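Local coordinates for 2-oxoglutarate-dependent dioxygenase DAO (Oryza sativa subsp. indica, PDB 6KUN), which probably catalyses the iron- and 2-oxoglutarate-dependent oxidation of the plant hormone indole-3-acetic acid to inactive 2-oxoindole-3-acetic acid, and so limits active auxin, at residues A137-H142 against G225-V230; G216-A221 against F275-Y280; R281-S286 against L295-A300. One frame throughout, in Å; residues are numbered along the deposited sequence. Where two conformers were deposited one is given.

How the contacts relate
Contact 2 is the buried one: all six residues that touch are shielded from solvent, and it combines a hydrogen bond with aromatic packing. Contact 1 is partly buried and joined by apolar atoms alone. Contact 3 lies at the surface, and its two segments also meet through apolar carbons, while Arg281 and Arg284 turn to the bound auxin. Contacts 2 and 3 share helix 277-287, and Asp217 of one forms a salt bridge with Arg284 of the other. Contacts 1 and 2 meet through Asn229 ND2, 2.8 Å from Asp217 OD1. The loop after helix 217-222 thus reaches from the buried carboxylate to the end of helix 111-138.

Contact 1 of 3, residues A137-H142 against G225-V230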
# COMPACT_ATOMS: atom_id res chain seq x y z
N ALA B 137 24.18 -20.02 6.39
CA ALA B 137 24.42 -20.35 7.79
C ALA B 137 23.47 -21.45 8.28
O ALA B 137 23.85 -22.25 9.14
CB ALA B 137 24.29 -19.10 8.67
N SER B 138 22.25 -21.50 7.75
CA SER B 138 21.33 -22.55 8.16
C SER B 138 21.80 -23.95 7.73
O SER B 138 21.29 -24.95 8.24
CB SER B 138 19.93 -22.27 7.60
OG SER B 138 19.80 -22.67 6.26
N LEU B 139 22.74 -24.03 6.81
CA LEU B 139 23.35 -25.29 6.39
C LEU B 139 24.72 -25.48 7.02
O LEU B 139 25.52 -26.29 6.51
CB LEU B 139 23.49 -25.32 4.88
CG LEU B 139 22.20 -25.15 4.07
CD1 LEU B 139 22.49 -24.93 2.59
CD2 LEU B 139 21.30 -26.35 4.29
N GLY B 140 24.99 -24.76 8.12
CA GLY B 140 26.27 -24.83 8.81
C GLY B 140 27.43 -24.19 8.07
O GLY B 140 28.59 -24.46 8.39
N LEU B 141 27.14 -23.36 7.08
CA LEU B 141 28.18 -22.75 6.26
C LEU B 141 28.42 -21.32 6.71
O LEU B 141 27.48 -20.50 6.73
CB LEU B 141 27.80 -22.75 4.78
CG LEU B 141 27.54 -24.07 4.07
CD1 LEU B 141 27.01 -23.76 2.68
CD2 LEU B 141 28.82 -24.88 3.97
N HIS B 142 29.66 -21.00 7.05
CA HIS B 142 30.06 -19.64 7.36
C HIS B 142 31.27 -19.29 6.50
O HIS B 142 31.84 -20.14 5.82
CB HIS B 142 30.31 -19.49 8.85
CG HIS B 142 29.15 -19.92 9.69
ND1 HIS B 142 29.07 -21.17 10.27
CD2 HIS B 142 27.99 -19.29 10.00
CE1 HIS B 142 27.92 -21.28 10.92
NE2 HIS B 142 27.25 -20.15 10.77
N GLY B 225 21.33 -30.39 -3.56
CA GLY B 225 20.00 -30.95 -3.47
C GLY B 225 19.22 -30.59 -2.22
O GLY B 225 18.06 -30.99 -2.12
N ARG B 226 19.80 -29.85 -1.29
CA ARG B 226 19.14 -29.61 -0.01
C ARG B 226 18.13 -28.47 -0.05
O ARG B 226 17.23 -28.41 0.81
CB ARG B 226 20.21 -29.31 1.04
CG ARG B 226 21.05 -30.52 1.39
CD ARG B 226 22.23 -30.17 2.25
NE ARG B 226 23.02 -31.39 2.49
CZ ARG B 226 22.66 -32.34 3.34
NH1 ARG B 226 21.54 -32.21 4.03
NH2 ARG B 226 23.41 -33.42 3.49
N LEU B 227 18.22 -27.57 -0.98
CA LEU B 227 17.25 -26.46 -1.08
C LEU B 227 16.46 -26.64 -2.37
O LEU B 227 17.05 -26.86 -3.44
CB LEU B 227 17.95 -25.11 -1.09
CG LEU B 227 18.91 -24.76 0.04
CD1 LEU B 227 19.55 -23.43 -0.24
CD2 LEU B 227 18.22 -24.73 1.35
N HIS B 228 15.14 -26.55 -2.25
CA HIS B 228 14.23 -26.87 -3.34
C HIS B 228 14.09 -25.69 -4.30
O HIS B 228 13.72 -24.59 -3.88
CB HIS B 228 12.84 -27.21 -2.78
CG HIS B 228 11.83 -27.52 -3.83
ND1 HIS B 228 11.97 -28.58 -4.71
CD2 HIS B 228 10.67 -26.90 -4.18
CE1 HIS B 228 10.93 -28.61 -5.53
NE2 HIS B 228 10.12 -27.61 -5.22
N ASN B 229 14.33 -25.94 -5.58
CA ASN B 229 14.10 -24.93 -6.61
C ASN B 229 12.61 -24.93 -6.94
O ASN B 229 12.09 -25.87 -7.55
CB ASN B 229 14.96 -25.16 -7.84
CG ASN B 229 14.92 -26.57 -8.33
OD1 ASN B 229 14.79 -27.54 -7.55
ND2 ASN B 229 15.07 -26.73 -9.64
N VAL B 230 11.92 -23.86 -6.53
CA VAL B 230 10.46 -23.89 -6.46
C VAL B 230 9.87 -23.56 -7.83
O VAL B 230 10.29 -22.62 -8.49
CB VAL B 230 9.98 -22.92 -5.37
CG1 VAL B 230 10.46 -21.44 -5.63
CG2 VAL B 230 8.48 -22.97 -5.26
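Leu139 meets Leu227 and Arg226 through its two methyl groups, one for each partner. The contact between the segments is wholly apolar, and no hydrogen bond crosses it. CD1 of Leu139 lies 4.3 Å from CD1 of Leu227, a loose methyl-to-methyl approach. The other branch, CD2 of Leu139, comes within 4.4 Å of CD of Arg226. That arginine therefore offers the carbon part of its chain, not its charge. Leu227 sits deeper than the other two and is buried. Leu139 has CG anti to its carbonyl carbon (chi1 -57°), which sends the branched end out toward the loop. Further apolar cover comes from Trp222 and Leu263, which both touch Leu139. Cys28 of helix 18-30 packs on Leu227.

The polar groups are engaged elsewhere. Arg226 pairs through NH2 with Asp265 in a salt bridge, and its NE bonds to the carbonyl of Leu263. With the guanidinium engaged there, CD is the part of the chain beside the leucine methyl. The backbone N of Leu227 is held by the hydroxyl of Ser223.

Backbone bonds shape the leucine's own turn. Gly140 N reaches Ala137 O at 2.9 Å, and Leu141 N bonds back to the carbonyl of Ala136. Gly140 has a positive phi (71°), which suits a glycine at this point. The serine ahead of Leu139, Ser138, bonds through its carbonyl to Arg25.

The two bonds and the glycine in the left-handed conformation make a Schellman motif that ends helix 111-138. Leu139 thus joins this helix end to the loop before strand 232-235 of the jelly-roll, well away from the iron and ligand sites.

Contact 2 of 3, residues G216-A221 against F275-Y280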
# COMPACT_ATOMS: atom_id res chain seq x y z
N GLY B 216 16.08 -20.85 -6.55
CA GLY B 216 16.17 -21.21 -7.94
C GLY B 216 17.08 -22.41 -8.19
O GLY B 216 17.55 -23.08 -7.27
N ASP B 217 17.31 -22.69 -9.47
CA ASP B 217 17.98 -23.93 -9.86
C ASP B 217 19.39 -23.98 -9.32
O ASP B 217 19.82 -25.00 -8.81
CB ASP B 217 18.01 -24.10 -11.37
CG ASP B 217 16.64 -24.33 -11.99
OD1 ASP B 217 15.64 -24.57 -11.28
OD2 ASP B 217 16.59 -24.25 -13.26
N VAL B 218 20.13 -22.87 -9.44
CA VAL B 218 21.47 -22.79 -8.84
C VAL B 218 21.44 -23.00 -7.33
O VAL B 218 22.38 -23.59 -6.76
CB VAL B 218 22.16 -21.48 -9.20
CG1 VAL B 218 23.37 -21.28 -8.30
CG2 VAL B 218 22.57 -21.47 -10.67
N GLY B 219 20.38 -22.57 -6.66
CA GLY B 219 20.25 -22.88 -5.24
C GLY B 219 20.21 -24.39 -4.98
O GLY B 219 20.83 -24.90 -4.01
N GLN B 220 19.43 -25.12 -5.81
CA GLN B 220 19.32 -26.57 -5.67
C GLN B 220 20.67 -27.23 -5.94
O GLN B 220 21.04 -28.18 -5.26
CB GLN B 220 18.24 -27.08 -6.64
CG GLN B 220 18.35 -28.53 -7.16
CD GLN B 220 17.94 -29.58 -6.15
OE1 GLN B 220 17.40 -29.28 -5.06
NE2 GLN B 220 18.22 -30.83 -6.48
N ALA B 221 21.42 -26.74 -6.92
CA ALA B 221 22.69 -27.37 -7.27
C ALA B 221 23.79 -27.01 -6.28
O ALA B 221 24.51 -27.88 -5.79
CB ALA B 221 23.09 -27.02 -8.71
N PHE B 275 29.37 -26.82 -13.03
CA PHE B 275 29.00 -26.22 -14.29
C PHE B 275 29.10 -24.70 -14.20
O PHE B 275 29.09 -24.09 -13.11
CB PHE B 275 27.61 -26.69 -14.76
CG PHE B 275 26.47 -26.32 -13.83
CD1 PHE B 275 26.11 -27.16 -12.78
CD2 PHE B 275 25.74 -25.17 -14.04
CE1 PHE B 275 25.07 -26.82 -11.94
CE2 PHE B 275 24.69 -24.82 -13.22
CZ PHE B 275 24.37 -25.63 -12.16
N LYS B 276 29.21 -24.08 -15.39
CA LYS B 276 29.16 -22.64 -15.53
C LYS B 276 27.71 -22.19 -15.65
O LYS B 276 26.96 -22.71 -16.50
CB LYS B 276 29.93 -22.20 -16.78
CG LYS B 276 31.45 -22.47 -16.70
CD LYS B 276 32.14 -21.57 -15.67
CE LYS B 276 33.65 -21.48 -15.92
NZ LYS B 276 33.98 -21.13 -17.34
N TYR B 277 27.33 -21.20 -14.84
CA TYR B 277 25.96 -20.72 -14.84
C TYR B 277 25.51 -20.28 -16.24
O TYR B 277 24.41 -20.64 -16.70
CB TYR B 277 25.84 -19.56 -13.85
CG TYR B 277 24.49 -18.91 -13.89
CD1 TYR B 277 23.36 -19.64 -13.58
CD2 TYR B 277 24.34 -17.56 -14.24
CE1 TYR B 277 22.12 -19.07 -13.62
CE2 TYR B 277 23.10 -16.98 -14.26
CZ TYR B 277 21.98 -17.73 -13.96
OH TYR B 277 20.72 -17.16 -13.98
N ASP B 278 26.38 -19.54 -16.92
CA ASP B 278 26.13 -19.13 -18.29
C ASP B 278 25.74 -20.33 -19.15
O ASP B 278 24.74 -20.29 -19.86
CB ASP B 278 27.36 -18.44 -18.88
CG ASP B 278 27.06 -17.73 -20.19
OD1 ASP B 278 26.30 -16.74 -20.17
OD2 ASP B 278 27.59 -18.16 -21.23
N ASP B 279 26.54 -21.40 -19.08
CA ASP B 279 26.24 -22.61 -19.83
C ASP B 279 24.90 -23.21 -19.43
O ASP B 279 24.19 -23.78 -20.26
CB ASP B 279 27.36 -23.64 -19.64
CG ASP B 279 28.67 -23.23 -20.32
OD1 ASP B 279 28.66 -22.29 -21.14
OD2 ASP B 279 29.72 -23.83 -19.98
N TYR B 280 24.55 -23.14 -18.15
CA TYR B 280 23.26 -23.69 -17.75
C TYR B 280 22.12 -22.87 -18.33
O TYR B 280 21.11 -23.44 -18.78
CB TYR B 280 23.16 -23.77 -16.21
CG TYR B 280 21.84 -24.34 -15.79
CD1 TYR B 280 21.47 -25.64 -16.15
CD2 TYR B 280 20.94 -23.57 -15.10
CE1 TYR B 280 20.22 -26.13 -15.80
CE2 TYR B 280 19.71 -24.05 -14.75
CZ TYR B 280 19.36 -25.32 -15.10
OH TYR B 280 18.13 -25.76 -14.73
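In this jelly-roll oxygenase, the start of helix 217-222 meets the start of helix 277-287, and Asp217 and Tyr280 make the polar link between them. Tyr280 OH donates to Asp217 OD2 at 2.6 Å, a short bond. The hydroxyl does not lie in the carboxylate plane: it comes from above, 46° out of it. The ring and carboxylate planes are 70° apart, and OD2 lies at the edge of the ring. Tyr280 has CG anti to its backbone N (chi1 -180°), and its ring reaches across to the aspartate.

The carboxylate is buried but well supplied. OD2 also takes a salt bridge from Arg284, while OD1 accepts bonds from Thr174 and Asn229. This would favour the ionised form. Asp217 is about 6 Å, side chain to side chain, from Asp175, a predicted iron ligand, so it belongs to the surroundings of the metal site.

Two apolar contacts lie beside the bond. Val218 CG2 sits 3.5 Å from Tyr277 CD1, with the side chains at about a right angle. The Tyr277 hydroxyl is turned to Ser176, a residue of the auxin pocket. Ala221 CB meets the Phe275 ring in its plane, at the edge, 3.8 Å from CE1 of Phe275.

Val257 touches Val218, Ala221 and Phe275. Phe275 also pairs through its backbone with Val257 in the small antiparallel sheet. Helix 217-222 follows strand 211-215 of the main sheet directly and packs against the start of helix 277-287.

Contact 3 of 3, residues R281-S286 against L295-A300; sequences RRLRLS and LARLAA. With IAC (1H-indol-3-ylacetic acid), chain H.
The flat guanidinium of Arg284 meets the bound indole-3-acetic acid at an edge. Ring carbons C5 and C4 of the benzene half of the ligand lie near the guanidinium plane, so this is not a stack. The indole N is 3.4 Å from Arg284 NE. The ligand's C5 comes even closer to NE, so tightly that the exact spacing is doubtful. Arg281 comes obliquely to the side arm, and its NE is 3.4 Å from ligand C8, the indole carbon next to the nitrogen. By the numbering of indole this is C2, the position that carries the oxygen in 2-oxoindole-3-acetic acid. Both arginine chains bend at chi3 (61° in Arg281, 50° in Arg284), and the bend turns each guanidinium to the ligand.

Arg284 has further partners. Besides its salt bridge to Asp217, NH2 bonds to the carbonyl of Thr174. These bonds fix the rotation of the group beside the ligand.

The two segments themselves meet through Leu283. Its CD2 branch lies 4.1 Å from CD of Arg297 and 4.4 Å from CD1 of Leu298. CG of Leu283 is anti to the backbone N (chi1 -171°), and the methyl points at the C-terminal tail. Arg297 crosses it obliquely with an extended chain, while its NE carries a salt bridge to Glu289. Leu298 N bonds to Leu295 O at 2.9 Å, one turn within the tail. Leu298 also packs on Tyr280 and Phe275.

Helix 277-287 thus works on two sides. Arg281 and Arg284 line the auxin pocket, and Leu283 takes the tail. Between the segments the contact is weak and apolar. The charge of Arg297 is paired with Glu289, that of Arg284 with Asp217 beside the hormone, and Arg281 is turned to the hormone.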
# COMPACT_ATOMS: atom_id res chain seq x y z
N ARG B 281 22.26 -21.53 -18.38
CA ARG B 281 21.26 -20.70 -19.05
C ARG B 281 21.08 -21.07 -20.51
O ARG B 281 19.95 -21.17 -21.00
CB ARG B 281 21.65 -19.23 -18.93
CG ARG B 281 21.45 -18.65 -17.57
CD ARG B 281 21.72 -17.15 -17.56
NE ARG B 281 20.83 -16.39 -18.44
CZ ARG B 281 21.07 -15.14 -18.84
NH1 ARG B 281 22.16 -14.53 -18.42
NH2 ARG B 281 20.22 -14.52 -19.63
N ARG B 282 22.20 -21.25 -21.24
CA ARG B 282 22.14 -21.73 -22.61
C ARG B 282 21.33 -23.01 -22.70
O ARG B 282 20.46 -23.16 -23.57
CB ARG B 282 23.55 -22.01 -23.13
CG ARG B 282 24.45 -20.84 -23.24
CD ARG B 282 25.80 -21.29 -23.86
NE ARG B 282 25.63 -21.94 -25.16
CZ ARG B 282 25.73 -21.31 -26.33
NH1 ARG B 282 26.00 -20.01 -26.37
NH2 ARG B 282 25.56 -21.95 -27.46
N LEU B 283 21.63 -23.97 -21.80
CA LEU B 283 20.97 -25.27 -21.83
C LEU B 283 19.47 -25.14 -21.61
O LEU B 283 18.69 -25.84 -22.25
CB LEU B 283 21.59 -26.19 -20.78
CG LEU B 283 21.17 -27.66 -20.78
CD1 LEU B 283 21.72 -28.40 -21.97
CD2 LEU B 283 21.61 -28.34 -19.47
N ARG B 284 19.03 -24.26 -20.70
CA ARG B 284 17.59 -24.01 -20.56
C ARG B 284 17.03 -23.43 -21.86
O ARG B 284 15.99 -23.88 -22.36
CB ARG B 284 17.32 -23.05 -19.38
CG ARG B 284 17.46 -23.72 -17.98
CD ARG B 284 17.35 -22.72 -16.77
NE ARG B 284 16.18 -21.85 -16.87
CZ ARG B 284 15.12 -21.84 -16.03
NH1 ARG B 284 15.07 -22.63 -15.01
NH2 ARG B 284 14.14 -20.97 -16.25
N LEU B 285 17.74 -22.46 -22.44
CA LEU B 285 17.26 -21.80 -23.66
C LEU B 285 17.17 -22.78 -24.83
O LEU B 285 16.20 -22.75 -25.58
CB LEU B 285 18.18 -20.62 -23.98
CG LEU B 285 17.91 -19.85 -25.28
CD1 LEU B 285 16.52 -19.24 -25.24
CD2 LEU B 285 18.96 -18.77 -25.51
N SER B 286 18.12 -23.70 -24.95
CA SER B 286 18.09 -24.59 -26.11
C SER B 286 17.17 -25.80 -25.92
O SER B 286 16.59 -26.27 -26.90
CB SER B 286 19.50 -25.06 -26.48
OG SER B 286 20.01 -26.01 -25.57
N LEU B 295 18.38 -29.54 -15.04
CA LEU B 295 19.42 -29.94 -14.10
C LEU B 295 19.69 -31.43 -14.14
O LEU B 295 20.77 -31.87 -13.74
CB LEU B 295 19.07 -29.56 -12.67
CG LEU B 295 19.37 -28.13 -12.25
CD1 LEU B 295 19.01 -28.00 -10.76
CD2 LEU B 295 20.78 -27.69 -12.51
N ALA B 296 18.71 -32.24 -14.54
CA ALA B 296 18.96 -33.68 -14.59
C ALA B 296 20.00 -34.02 -15.64
O ALA B 296 20.65 -35.06 -15.55
CB ALA B 296 17.67 -34.45 -14.88
N ARG B 297 20.20 -33.15 -16.63
CA ARG B 297 21.26 -33.40 -17.59
C ARG B 297 22.63 -33.16 -16.99
O ARG B 297 23.62 -33.43 -17.66
CB ARG B 297 21.03 -32.52 -18.82
CG ARG B 297 19.61 -32.63 -19.34
CD ARG B 297 19.36 -31.67 -20.44
NE ARG B 297 18.03 -31.80 -21.00
CZ ARG B 297 17.70 -32.67 -21.94
NH1 ARG B 297 18.60 -33.51 -22.42
NH2 ARG B 297 16.46 -32.70 -22.41
N LEU B 298 22.71 -32.65 -15.77
CA LEU B 298 23.98 -32.29 -15.13
C LEU B 298 24.32 -33.20 -13.94
O LEU B 298 25.15 -32.84 -13.11
CB LEU B 298 23.92 -30.82 -14.70
CG LEU B 298 23.73 -29.88 -15.89
CD1 LEU B 298 23.53 -28.43 -15.54
CD2 LEU B 298 24.95 -30.02 -16.80
N ALA B 299 23.70 -34.38 -13.87
CA ALA B 299 24.01 -35.34 -12.81
C ALA B 299 25.49 -35.71 -12.79
O ALA B 299 26.18 -35.72 -13.81
CB ALA B 299 23.17 -36.61 -12.99
N ALA B 300 25.99 -36.00 -11.60
CA ALA B 300 27.41 -36.25 -11.40
C ALA B 300 27.90 -37.53 -12.09
O ALA B 300 27.10 -38.42 -12.41
CB ALA B 300 27.72 -36.31 -9.90
C IAC H . 16.25 -18.64 -18.24
C1 IAC H . 16.22 -17.43 -18.85
C2 IAC H . 15.28 -17.17 -19.88
C3 IAC H . 14.39 -18.15 -20.25
C4 IAC H . 14.42 -19.38 -19.62
C5 IAC H . 15.36 -19.62 -18.64
C7 IAC H . 17.18 -16.67 -18.30
C8 IAC H . 17.83 -17.40 -17.32
C17 IAC H . 17.65 -15.24 -18.55
C18 IAC H . 16.79 -14.20 -17.86
N IAC H . 17.25 -18.63 -17.29
O2 IAC H . 16.58 -13.11 -18.45
O3 IAC H . 16.31 -14.42 -16.71